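Side-chain contacts in polyphosphate kinase (Porphyromonas gingivalis, PDB 2O8R), which probably catalyses the reversible transfer of the terminal phosphate of ATP onto a growing long-chain polyphosphate: residues Asn48-Tyr53 with Lys233-Ala238; Ile524-Glu529 with Lys608-Ile613; Gln105-Leu110 with Ile115-His120. The protein carries 3 engineered substitutions. All blocks are in the same frame, centred on the assembly; numbering follows the deposited sequence. Where two conformers were deposited one is given.

Contacts 1 and 3 belong to the same region of the chain: helix 35-63 and helix 83-112, which follow each other in sequence, each meet a strand, and the two contact centres lie about 27 Å apart. Both are largely buried, yet their chemistry differs. Contact 1 is purely polar, a glutamate fixed by a lysine and a serine, whereas contact 3 is a leucine and isoleucine interface closed by one backbone bond, with two sulfates, probably from the crystallisation liquor, bound by its arginines and following amides. Contact 2 stands apart, its centre about 41 Å from that of contact 1, in the C-terminal PLD-like region, where a single partly exposed arginine-glutamate salt bridge links helix to strand.

Contact 1. Residues Asn48-Tyr53 with Lys233-Ala238; sequences NLEEFY and KVSRDA
The helical turn carrying E50, part of helix 35-63, passes the end of strand 225-235 without backbone contact: E50 CA and S235 CA are 7.3 Å apart, so side chains alone close the gap. E50 reaches across with CG anti to its own nitrogen (chi1 -179°) and a bend at the next bond, which brings its carboxylate up to the strand. Its two oxygens are divided between two residues. OE1 receives K233 NZ at 2.6 Å in a salt bridge, the ammonium approaching from above the carboxylate plane, 39° out of it. OE2 accepts the hydroxyl of S235, with OG 3.0 Å away on the syn side and 25° out of the plane. K233 comes from the opposite direction to E50, its chain extended until a final turn at CE swings NZ onto OE1.

The lysine and serine sit two residues apart on the strand and both point at the helix, so they hold the two ends of one carboxylate and limit its rotation. R268, on the adjoining strand 268-272, adds a second salt bridge to E50 OE1 and a hydrogen bond to S235 OG, while N302 shares K233 NZ. With two cationic partners on OE1, the carboxylate is probably kept ionised, and this charged cluster ties the N-terminal helical region to the middle domain.

Contact 2. Residues Ile524-Glu529 with Lys608-Ile613; sequences IEREIE and KEEVFI
R526 and E610 carry the whole of this contact, a salt bridge thrown from helix 516-532 to the start of strand 610-614. The main chains are well separated, with R526 CA 11.7 Å from E610 CA, and only long side chains can bridge such a span. Along the helix, I524 comes first and is buried; its carbonyl takes part in the regular helical bonding, I528 N lying 3.2 Å from I524 O. E525 follows and is paired with R557 in a salt bridge.

R526 is next, and its CB is directed at the strand. The chain runs out extended through CG and CD, then bends at the CG-CD bond (chi3 67°), which delivers the outer edge of the guanidinium to the carboxylate. NH2 donates to E610 OE2 at 2.8 Å with a nearly straight N-H...O angle of 162°. NH1 lies 3.3 Å from the same E610 OE2 and gives a second, weak bond, so one oxygen accepts from both terminal nitrogens. That oxygen lies near the guanidinium plane, but NH2 stands 68° out of the carboxylate plane: the two flat groups meet steeply and not in the coplanar, two-oxygen pairing. E610, extended beyond CG, meets the arginine side chain at about a right angle.

Beyond R526, E527 turns its carboxylate to the backbone nitrogens of Y538 and N605, and I528 packs on A561 and R557. Helix and strand belong to the second C-terminal, PLD-like domain, away from the annotated sites. The salt bridge lies at the partly exposed margin where this helix packs on the domain's mixed sheet: I524 presses on F603 of strand 600-603, the antiparallel neighbour of strand 610-614, and on Q554 and A558 of helix 549-560.

Contact 3. Residues Gln105-Leu110 with Ile115-His120; sequences QILPTL and IRLRTH. With SO4 (sulfate ion), chain J; SO4 (sulfate ion), chain H.
A helix-turn-strand reversal joins the end of helix 83-112 to strand 115-118, and L110 and I115 face each other at its narrow end. I115 N donates to L110 O at 2.7 Å with an N-H...O angle of 156°. Beside this bond the two side chains cross, L110 CB lying 3.7 Å from I115 CB and the L110 CD2 methyl reaching the branch point of I115. One helical turn earlier L107, its CG beside the backbone nitrogen (chi1 -65°), sends CD2 to within 3.7 Å of L117 CB, while its CD1 only grazes T119 OG1.

I115, L117 and T119 therefore meet the helix, whereas R116 and R118 leave from the other side of the strand, where two sulfates, probably from the crystallisation liquor, are bound. One is gripped by consecutive main-chain amides: T119 N is 2.6 Å from its O4 and H120 N 2.7 Å from its O3. The R116 guanidinium lies between the two ions, its NH1 2.7 Å from O1 of this first sulfate and its NH2 making a weak bond, at 2.8 Å, to O1 of the second. Together they are consistent with a surface that can accept anions, away from the annotated sites.

Strand 115-118 is an outer strand of a three-stranded sheet and runs parallel to strand 204-208, to which R116 and R118 are bonded through their backbones. Y206 of that neighbour touches I115 and L117, F102 of helix 83-112 abuts L107 and L117, and Y36 of helix 35-63 packs on L110.

Contact 1. Residues Asn48-Tyr53 with Lys233-Ala238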
loop_
_atom_site.group_PDB
_atom_site.type_symbol
_atom_site.label_atom_id
_atom_site.label_comp_id
_atom_site.label_asym_id
_atom_site.label_seq_id
_atom_site.Cartn_x
_atom_site.Cartn_y
_atom_site.Cartn_z
ATOM N N ASN A 48 -2.700 1.156 -21.076
ATOM C CA ASN A 48 -2.623 0.003 -21.974
ATOM C C ASN A 48 -1.479 0.111 -22.956
ATOM O O ASN A 48 -0.793 -0.863 -23.199
ATOM C CB ASN A 48 -3.912 -0.179 -22.773
ATOM C CG ASN A 48 -5.095 -0.452 -21.903
ATOM O OD1 ASN A 48 -4.956 -0.794 -20.721
ATOM N ND2 ASN A 48 -6.279 -0.297 -22.472
ATOM N N LEU A 49 -1.294 1.298 -23.528
ATOM C CA LEU A 49 -0.241 1.524 -24.504
ATOM C C LEU A 49 1.125 1.529 -23.821
ATOM O O LEU A 49 2.156 1.287 -24.446
ATOM C CB LEU A 49 -0.483 2.832 -25.244
ATOM C CG LEU A 49 0.427 3.113 -26.436
ATOM C CD1 LEU A 49 0.367 1.954 -27.421
ATOM C CD2 LEU A 49 0.061 4.426 -27.110
ATOM N N GLU A 50 1.129 1.782 -22.522
ATOM C CA GLU A 50 2.365 1.722 -21.766
ATOM C C GLU A 50 2.781 0.266 -21.613
ATOM O O GLU A 50 3.944 -0.075 -21.803
ATOM C CB GLU A 50 2.187 2.398 -20.409
ATOM C CG GLU A 50 3.432 2.423 -19.541
ATOM C CD GLU A 50 4.536 3.304 -20.095
ATOM O OE1 GLU A 50 4.267 4.462 -20.490
ATOM O OE2 GLU A 50 5.687 2.832 -20.123
ATOM N N GLU A 51 1.807 -0.584 -21.296
ATOM C CA GLU A 51 2.013 -2.019 -21.120
ATOM C C GLU A 51 2.440 -2.683 -22.431
ATOM O O GLU A 51 3.404 -3.443 -22.464
ATOM C CB GLU A 51 0.730 -2.658 -20.573
ATOM C CG GLU A 51 0.784 -4.164 -20.349
ATOM C CD GLU A 51 1.528 -4.563 -19.083
ATOM O OE1 GLU A 51 1.740 -3.705 -18.198
ATOM O OE2 GLU A 51 1.897 -5.750 -18.969
ATOM N N PHE A 52 1.720 -2.366 -23.502
ATOM C CA PHE A 52 2.046 -2.790 -24.852
ATOM C C PHE A 52 3.479 -2.445 -25.200
ATOM O O PHE A 52 4.215 -3.286 -25.702
ATOM C CB PHE A 52 1.116 -2.101 -25.839
ATOM C CG PHE A 52 1.226 -2.600 -27.258
ATOM C CD1 PHE A 52 0.671 -3.822 -27.629
ATOM C CD2 PHE A 52 1.841 -1.820 -28.238
ATOM C CE1 PHE A 52 0.735 -4.263 -28.949
ATOM C CE2 PHE A 52 1.915 -2.252 -29.557
ATOM C CZ PHE A 52 1.355 -3.478 -29.916
ATOM N N TYR A 53 3.884 -1.210 -24.938
ATOM C CA TYR A 53 5.259 -0.832 -25.223
ATOM C C TYR A 53 6.276 -1.657 -24.423
ATOM O O TYR A 53 7.205 -2.209 -25.009
ATOM C CB TYR A 53 5.472 0.678 -25.068
ATOM C CG TYR A 53 5.356 1.425 -26.379
ATOM C CD1 TYR A 53 4.114 1.796 -26.887
ATOM C CD2 TYR A 53 6.488 1.737 -27.126
ATOM C CE1 TYR A 53 4.000 2.477 -28.096
ATOM C CE2 TYR A 53 6.381 2.416 -28.338
ATOM C CZ TYR A 53 5.133 2.784 -28.810
ATOM O OH TYR A 53 5.024 3.444 -30.005
ATOM N N LYS A 233 9.393 11.820 -21.576
ATOM C CA LYS A 233 9.015 10.572 -20.930
ATOM C C LYS A 233 9.727 9.443 -21.666
ATOM O O LYS A 233 9.791 9.438 -22.898
ATOM C CB LYS A 233 7.501 10.395 -21.025
ATOM C CG LYS A 233 6.959 9.011 -20.682
ATOM C CD LYS A 233 5.456 8.964 -20.942
ATOM C CE LYS A 233 4.935 7.545 -21.049
ATOM N NZ LYS A 233 4.907 6.854 -19.735
ATOM N N VAL A 234 10.275 8.494 -20.923
ATOM C CA VAL A 234 10.856 7.313 -21.541
ATOM C C VAL A 234 10.172 6.083 -20.977
ATOM O O VAL A 234 9.948 6.006 -19.779
ATOM C CB VAL A 234 12.408 7.264 -21.351
ATOM C CG1 VAL A 234 12.801 7.534 -19.919
ATOM C CG2 VAL A 234 12.993 5.946 -21.823
ATOM N N SER A 235 9.781 5.150 -21.842
ATOM C CA SER A 235 9.402 3.812 -21.384
ATOM C C SER A 235 10.595 2.918 -21.640
ATOM O O SER A 235 11.223 3.023 -22.695
ATOM C CB SER A 235 8.201 3.263 -22.153
ATOM O OG SER A 235 7.160 4.213 -22.278
ATOM N N ARG A 236 10.923 2.051 -20.688
ATOM C CA ARG A 236 11.959 1.039 -20.929
ATOM C C ARG A 236 11.574 -0.346 -20.407
ATOM O O ARG A 236 10.619 -0.472 -19.634
ATOM C CB ARG A 236 13.323 1.484 -20.391
ATOM C CG ARG A 236 13.337 1.998 -18.968
ATOM C CD ARG A 236 14.739 2.422 -18.595
ATOM N NE ARG A 236 15.279 3.367 -19.564
ATOM C CZ ARG A 236 15.762 4.561 -19.245
ATOM N NH1 ARG A 236 15.789 4.939 -17.983
ATOM N NH2 ARG A 236 16.234 5.370 -20.181
ATOM N N ASP A 237 12.308 -1.372 -20.858
ATOM C CA ASP A 237 12.063 -2.781 -20.483
ATOM C C ASP A 237 12.195 -3.042 -18.974
ATOM O O ASP A 237 11.455 -3.857 -18.417
ATOM C CB ASP A 237 12.969 -3.730 -21.284
ATOM C CG ASP A 237 14.450 -3.598 -20.912
ATOM O OD1 ASP A 237 14.922 -2.465 -20.676
ATOM O OD2 ASP A 237 15.147 -4.635 -20.858
ATOM N N ALA A 238 13.145 -2.347 -18.341
ATOM C CA ALA A 238 13.284 -2.259 -16.880
ATOM C C ALA A 238 14.174 -1.059 -16.525
ATOM O O ALA A 238 14.964 -0.614 -17.347
ATOM C CB ALA A 238 13.862 -3.546 -16.310
#

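Contact 2. Residues Ile524-Glu529 with Lys608-Ile613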
loop_
_atom_site.group_PDB
_atom_site.type_symbol
_atom_site.label_atom_id
_atom_site.label_comp_id
_atom_site.label_asym_id
_atom_site.label_seq_id
_atom_site.Cartn_x
_atom_site.Cartn_y
_atom_site.Cartn_z
ATOM N N ILE A 524 -16.939 -28.608 -31.426
ATOM C CA ILE A 524 -17.044 -27.879 -32.689
ATOM C C ILE A 524 -17.401 -28.820 -33.827
ATOM O O ILE A 524 -18.259 -28.507 -34.660
ATOM C CB ILE A 524 -15.743 -27.142 -33.058
ATOM C CG1 ILE A 524 -15.450 -26.037 -32.037
ATOM C CG2 ILE A 524 -15.866 -26.546 -34.454
ATOM C CD1 ILE A 524 -14.073 -25.406 -32.169
ATOM N N GLU A 525 -16.731 -29.972 -33.848
ATOM C CA GLU A 525 -16.968 -30.991 -34.851
ATOM C C GLU A 525 -18.424 -31.443 -34.854
ATOM O O GLU A 525 -19.037 -31.574 -35.915
ATOM C CB GLU A 525 -16.063 -32.198 -34.634
ATOM C CG GLU A 525 -14.665 -32.060 -35.190
ATOM C CD GLU A 525 -14.625 -31.713 -36.664
ATOM O OE1 GLU A 525 -15.599 -31.984 -37.404
ATOM O OE2 GLU A 525 -13.591 -31.172 -37.091
ATOM N N ARG A 526 -18.975 -31.665 -33.663
ATOM C CA ARG A 526 -20.359 -32.103 -33.531
ATOM C C ARG A 526 -21.341 -31.168 -34.227
ATOM O O ARG A 526 -22.342 -31.625 -34.791
ATOM C CB ARG A 526 -20.734 -32.271 -32.067
ATOM C CG ARG A 526 -22.184 -32.658 -31.863
ATOM C CD ARG A 526 -22.417 -33.186 -30.488
ATOM N NE ARG A 526 -22.246 -32.140 -29.493
ATOM C CZ ARG A 526 -22.588 -32.264 -28.219
ATOM N NH1 ARG A 526 -23.137 -33.392 -27.787
ATOM N NH2 ARG A 526 -22.388 -31.256 -27.383
ATOM N N GLU A 527 -21.043 -29.869 -34.201
ATOM C CA GLU A 527 -21.869 -28.878 -34.892
ATOM C C GLU A 527 -21.709 -29.033 -36.388
ATOM O O GLU A 527 -22.686 -28.894 -37.123
ATOM C CB GLU A 527 -21.522 -27.439 -34.485
ATOM C CG GLU A 527 -21.632 -27.138 -33.010
ATOM C CD GLU A 527 -23.062 -27.106 -32.509
ATOM O OE1 GLU A 527 -23.923 -26.515 -33.206
ATOM O OE2 GLU A 527 -23.313 -27.666 -31.407
ATOM N N ILE A 528 -20.484 -29.322 -36.838
ATOM C CA ILE A 528 -20.249 -29.529 -38.273
ATOM C C ILE A 528 -21.078 -30.699 -38.787
ATOM O O ILE A 528 -21.780 -30.569 -39.790
ATOM C CB ILE A 528 -18.765 -29.775 -38.616
ATOM C CG1 ILE A 528 -17.912 -28.555 -38.268
ATOM C CG2 ILE A 528 -18.614 -30.135 -40.099
ATOM C CD1 ILE A 528 -16.446 -28.784 -38.492
ATOM N N GLU A 529 -21.005 -31.819 -38.071
ATOM C CA GLU A 529 -21.768 -33.026 -38.385
ATOM C C GLU A 529 -23.250 -32.735 -38.500
ATOM O O GLU A 529 -23.877 -33.062 -39.502
ATOM C CB GLU A 529 -21.561 -34.081 -37.302
ATOM C CG GLU A 529 -20.119 -34.511 -37.126
ATOM C CD GLU A 529 -19.836 -35.016 -35.724
ATOM O OE1 GLU A 529 -20.660 -35.791 -35.190
ATOM O OE2 GLU A 529 -18.790 -34.640 -35.155
ATOM N N LYS A 608 -30.144 -29.438 -27.788
ATOM C CA LYS A 608 -29.678 -29.904 -26.492
ATOM C C LYS A 608 -28.421 -29.094 -26.164
ATOM O O LYS A 608 -27.310 -29.637 -26.156
ATOM C CB LYS A 608 -29.353 -31.402 -26.542
ATOM C CG LYS A 608 -30.430 -32.284 -27.167
ATOM C CD LYS A 608 -29.856 -33.632 -27.595
ATOM C CE LYS A 608 -30.657 -34.271 -28.729
ATOM N NZ LYS A 608 -31.870 -34.998 -28.259
ATOM N N GLU A 609 -28.618 -27.804 -25.876
ATOM C CA GLU A 609 -27.524 -26.837 -25.766
ATOM C C GLU A 609 -26.572 -27.153 -24.614
ATOM O O GLU A 609 -26.996 -27.629 -23.563
ATOM C CB GLU A 609 -28.078 -25.413 -25.627
ATOM C CG GLU A 609 -29.457 -25.211 -26.266
ATOM C CD GLU A 609 -29.570 -23.926 -27.080
ATOM O OE1 GLU A 609 -30.650 -23.299 -27.047
ATOM O OE2 GLU A 609 -28.591 -23.549 -27.766
ATOM N N GLU A 610 -25.285 -26.896 -24.824
ATOM C CA GLU A 610 -24.279 -27.080 -23.774
ATOM C C GLU A 610 -23.538 -25.778 -23.548
ATOM O O GLU A 610 -23.064 -25.146 -24.496
ATOM C CB GLU A 610 -23.305 -28.205 -24.125
ATOM C CG GLU A 610 -23.989 -29.568 -24.187
ATOM C CD GLU A 610 -23.049 -30.716 -24.500
ATOM O OE1 GLU A 610 -21.818 -30.561 -24.377
ATOM O OE2 GLU A 610 -23.551 -31.797 -24.871
ATOM N N VAL A 611 -23.464 -25.358 -22.294
ATOM C CA VAL A 611 -22.804 -24.105 -21.974
ATOM C C VAL A 611 -21.608 -24.323 -21.063
ATOM O O VAL A 611 -21.711 -24.998 -20.034
ATOM C CB VAL A 611 -23.774 -23.103 -21.347
ATOM C CG1 VAL A 611 -23.056 -21.807 -20.995
ATOM C CG2 VAL A 611 -24.932 -22.840 -22.298
ATOM N N PHE A 612 -20.466 -23.758 -21.452
ATOM C CA PHE A 612 -19.280 -23.827 -20.612
ATOM C C PHE A 612 -18.850 -22.467 -20.098
ATOM O O PHE A 612 -18.981 -21.456 -20.786
ATOM C CB PHE A 612 -18.128 -24.479 -21.351
ATOM C CG PHE A 612 -18.354 -25.919 -21.671
ATOM C CD1 PHE A 612 -17.910 -26.910 -20.806
ATOM C CD2 PHE A 612 -19.005 -26.288 -22.839
ATOM C CE1 PHE A 612 -18.114 -28.246 -21.100
ATOM C CE2 PHE A 612 -19.216 -27.614 -23.137
ATOM C CZ PHE A 612 -18.767 -28.593 -22.268
ATOM N N ILE A 613 -18.341 -22.473 -18.872
ATOM C CA ILE A 613 -17.741 -21.316 -18.226
ATOM C C ILE A 613 -16.243 -21.596 -18.139
ATOM O O ILE A 613 -15.849 -22.668 -17.649
ATOM C CB ILE A 613 -18.364 -21.132 -16.815
ATOM C CG1 ILE A 613 -19.604 -20.257 -16.907
ATOM C CG2 ILE A 613 -17.398 -20.529 -15.799
ATOM C CD1 ILE A 613 -20.382 -20.231 -15.623
#

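Contact 3. Residues Gln105-Leu110 with Ile115-His120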
loop_
_atom_site.group_PDB
_atom_site.type_symbol
_atom_site.label_atom_id
_atom_site.label_comp_id
_atom_site.label_asym_id
_atom_site.label_seq_id
_atom_site.Cartn_x
_atom_site.Cartn_y
_atom_site.Cartn_z
ATOM N N GLN A 105 -12.582 18.468 -26.906
ATOM C CA GLN A 105 -13.810 17.979 -26.309
ATOM C C GLN A 105 -13.749 17.922 -24.790
ATOM O O GLN A 105 -14.538 18.584 -24.114
ATOM C CB GLN A 105 -14.193 16.631 -26.910
ATOM C CG GLN A 105 -14.673 16.712 -28.341
ATOM C CD GLN A 105 -15.019 15.354 -28.935
ATOM O OE1 GLN A 105 -14.639 14.309 -28.398
ATOM N NE2 GLN A 105 -15.744 15.365 -30.052
ATOM N N ILE A 106 -12.799 17.167 -24.253
ATOM C CA ILE A 106 -12.696 17.013 -22.803
ATOM C C ILE A 106 -12.551 18.349 -22.060
ATOM O O ILE A 106 -13.451 18.720 -21.295
ATOM C CB ILE A 106 -11.577 16.057 -22.406
ATOM C CG1 ILE A 106 -11.731 14.740 -23.169
ATOM C CG2 ILE A 106 -11.575 15.836 -20.888
ATOM C CD1 ILE A 106 -12.803 13.841 -22.644
ATOM N N LEU A 107 -11.456 19.071 -22.303
ATOM C CA LEU A 107 -11.235 20.377 -21.644
ATOM C C LEU A 107 -12.408 21.349 -21.793
ATOM O O LEU A 107 -12.846 21.939 -20.796
ATOM C CB LEU A 107 -9.910 21.039 -22.063
ATOM C CG LEU A 107 -8.680 20.257 -21.622
ATOM C CD1 LEU A 107 -7.388 20.988 -21.911
ATOM C CD2 LEU A 107 -8.828 19.962 -20.161
ATOM N N PRO A 108 -12.929 21.512 -23.023
ATOM C CA PRO A 108 -14.164 22.274 -23.226
ATOM C C PRO A 108 -15.374 21.759 -22.446
ATOM O O PRO A 108 -16.136 22.563 -21.921
ATOM C CB PRO A 108 -14.417 22.128 -24.730
ATOM C CG PRO A 108 -13.104 21.917 -25.294
ATOM C CD PRO A 108 -12.383 21.057 -24.309
ATOM N N THR A 109 -15.566 20.441 -22.382
ATOM C CA THR A 109 -16.718 19.889 -21.655
ATOM C C THR A 109 -16.576 20.101 -20.148
ATOM O O THR A 109 -17.544 20.416 -19.466
ATOM C CB THR A 109 -16.909 18.393 -21.929
ATOM O OG1 THR A 109 -16.706 18.130 -23.313
ATOM C CG2 THR A 109 -18.295 17.964 -21.565
ATOM N N LEU A 110 -15.357 19.937 -19.634
ATOM C CA LEU A 110 -15.066 20.239 -18.230
ATOM C C LEU A 110 -15.477 21.666 -17.871
ATOM O O LEU A 110 -16.064 21.905 -16.824
ATOM C CB LEU A 110 -13.588 19.997 -17.918
ATOM C CG LEU A 110 -13.136 18.526 -17.772
ATOM C CD1 LEU A 110 -11.622 18.432 -17.828
ATOM C CD2 LEU A 110 -13.652 17.843 -16.500
ATOM N N ILE A 115 -15.372 23.073 -14.441
ATOM C CA ILE A 115 -14.010 22.599 -14.183
ATOM C C ILE A 115 -13.057 23.266 -15.163
ATOM O O ILE A 115 -13.231 23.162 -16.375
ATOM C CB ILE A 115 -13.875 21.062 -14.356
ATOM C CG1 ILE A 115 -15.170 20.339 -13.960
ATOM C CG2 ILE A 115 -12.641 20.518 -13.615
ATOM C CD1 ILE A 115 -15.243 19.856 -12.538
ATOM N N ARG A 116 -12.051 23.965 -14.644
ATOM C CA ARG A 116 -11.041 24.542 -15.515
ATOM C C ARG A 116 -9.709 23.878 -15.251
ATOM O O ARG A 116 -9.071 24.087 -14.213
ATOM C CB ARG A 116 -10.971 26.061 -15.382
ATOM C CG ARG A 116 -10.420 26.745 -16.628
ATOM C CD ARG A 116 -11.300 27.917 -17.063
ATOM N NE ARG A 116 -10.685 29.215 -16.820
ATOM C CZ ARG A 116 -9.897 29.841 -17.689
ATOM N NH1 ARG A 116 -9.622 29.288 -18.865
ATOM N NH2 ARG A 116 -9.376 31.022 -17.385
ATOM N N LEU A 117 -9.325 23.014 -16.181
ATOM C CA LEU A 117 -8.029 22.396 -16.123
ATOM C C LEU A 117 -7.176 23.305 -16.952
ATOM O O LEU A 117 -7.316 23.355 -18.171
ATOM C CB LEU A 117 -8.056 20.984 -16.709
ATOM C CG LEU A 117 -6.686 20.280 -16.746
ATOM C CD1 LEU A 117 -5.964 20.374 -15.404
ATOM C CD2 LEU A 117 -6.821 18.830 -17.161
ATOM N N ARG A 118 -6.313 24.053 -16.290
ATOM C CA ARG A 118 -5.570 25.078 -16.989
ATOM C C ARG A 118 -4.462 24.487 -17.817
ATOM O O ARG A 118 -3.735 23.583 -17.390
ATOM C CB ARG A 118 -5.063 26.171 -16.043
ATOM C CG ARG A 118 -6.074 27.302 -15.867
ATOM C CD ARG A 118 -5.393 28.633 -15.579
ATOM N NE ARG A 118 -5.434 28.942 -14.158
ATOM C CZ ARG A 118 -6.333 29.742 -13.601
ATOM N NH1 ARG A 118 -7.258 30.329 -14.343
ATOM N NH2 ARG A 118 -6.305 29.959 -12.301
ATOM N N THR A 119 -4.350 25.003 -19.025
ATOM C CA THR A 119 -3.397 24.496 -19.976
ATOM C C THR A 119 -2.324 25.567 -20.220
ATOM O O THR A 119 -1.263 25.285 -20.782
ATOM C CB THR A 119 -4.142 24.062 -21.240
ATOM O OG1 THR A 119 -3.609 22.825 -21.718
ATOM C CG2 THR A 119 -4.091 25.133 -22.309
ATOM N N HIS A 120 -2.613 26.787 -19.757
ATOM C CA HIS A 120 -1.653 27.895 -19.714
ATOM C C HIS A 120 -1.534 28.435 -18.287
ATOM O O HIS A 120 -2.246 27.967 -17.382
ATOM C CB HIS A 120 -2.081 29.010 -20.664
ATOM C CG HIS A 120 -2.376 28.535 -22.054
ATOM N ND1 HIS A 120 -3.592 28.741 -22.671
ATOM C CD2 HIS A 120 -1.615 27.854 -22.944
ATOM C CE1 HIS A 120 -3.565 28.218 -23.884
ATOM N NE2 HIS A 120 -2.377 27.670 -24.073
HETATM S S SO4 J . -5.966 27.777 -19.987
HETATM O O1 SO4 J . -7.135 28.607 -19.709
HETATM O O2 SO4 J . -5.493 28.060 -21.335
HETATM O O3 SO4 J . -4.920 28.083 -19.016
HETATM O O4 SO4 J . -6.335 26.368 -19.914
HETATM S S SO4 H . -6.999 32.952 -16.160
HETATM O O1 SO4 H . -8.409 33.138 -15.813
HETATM O O2 SO4 H . -6.692 33.709 -17.368
HETATM O O3 SO4 H . -6.156 33.402 -15.049
HETATM O O4 SO4 H . -6.740 31.542 -16.427
#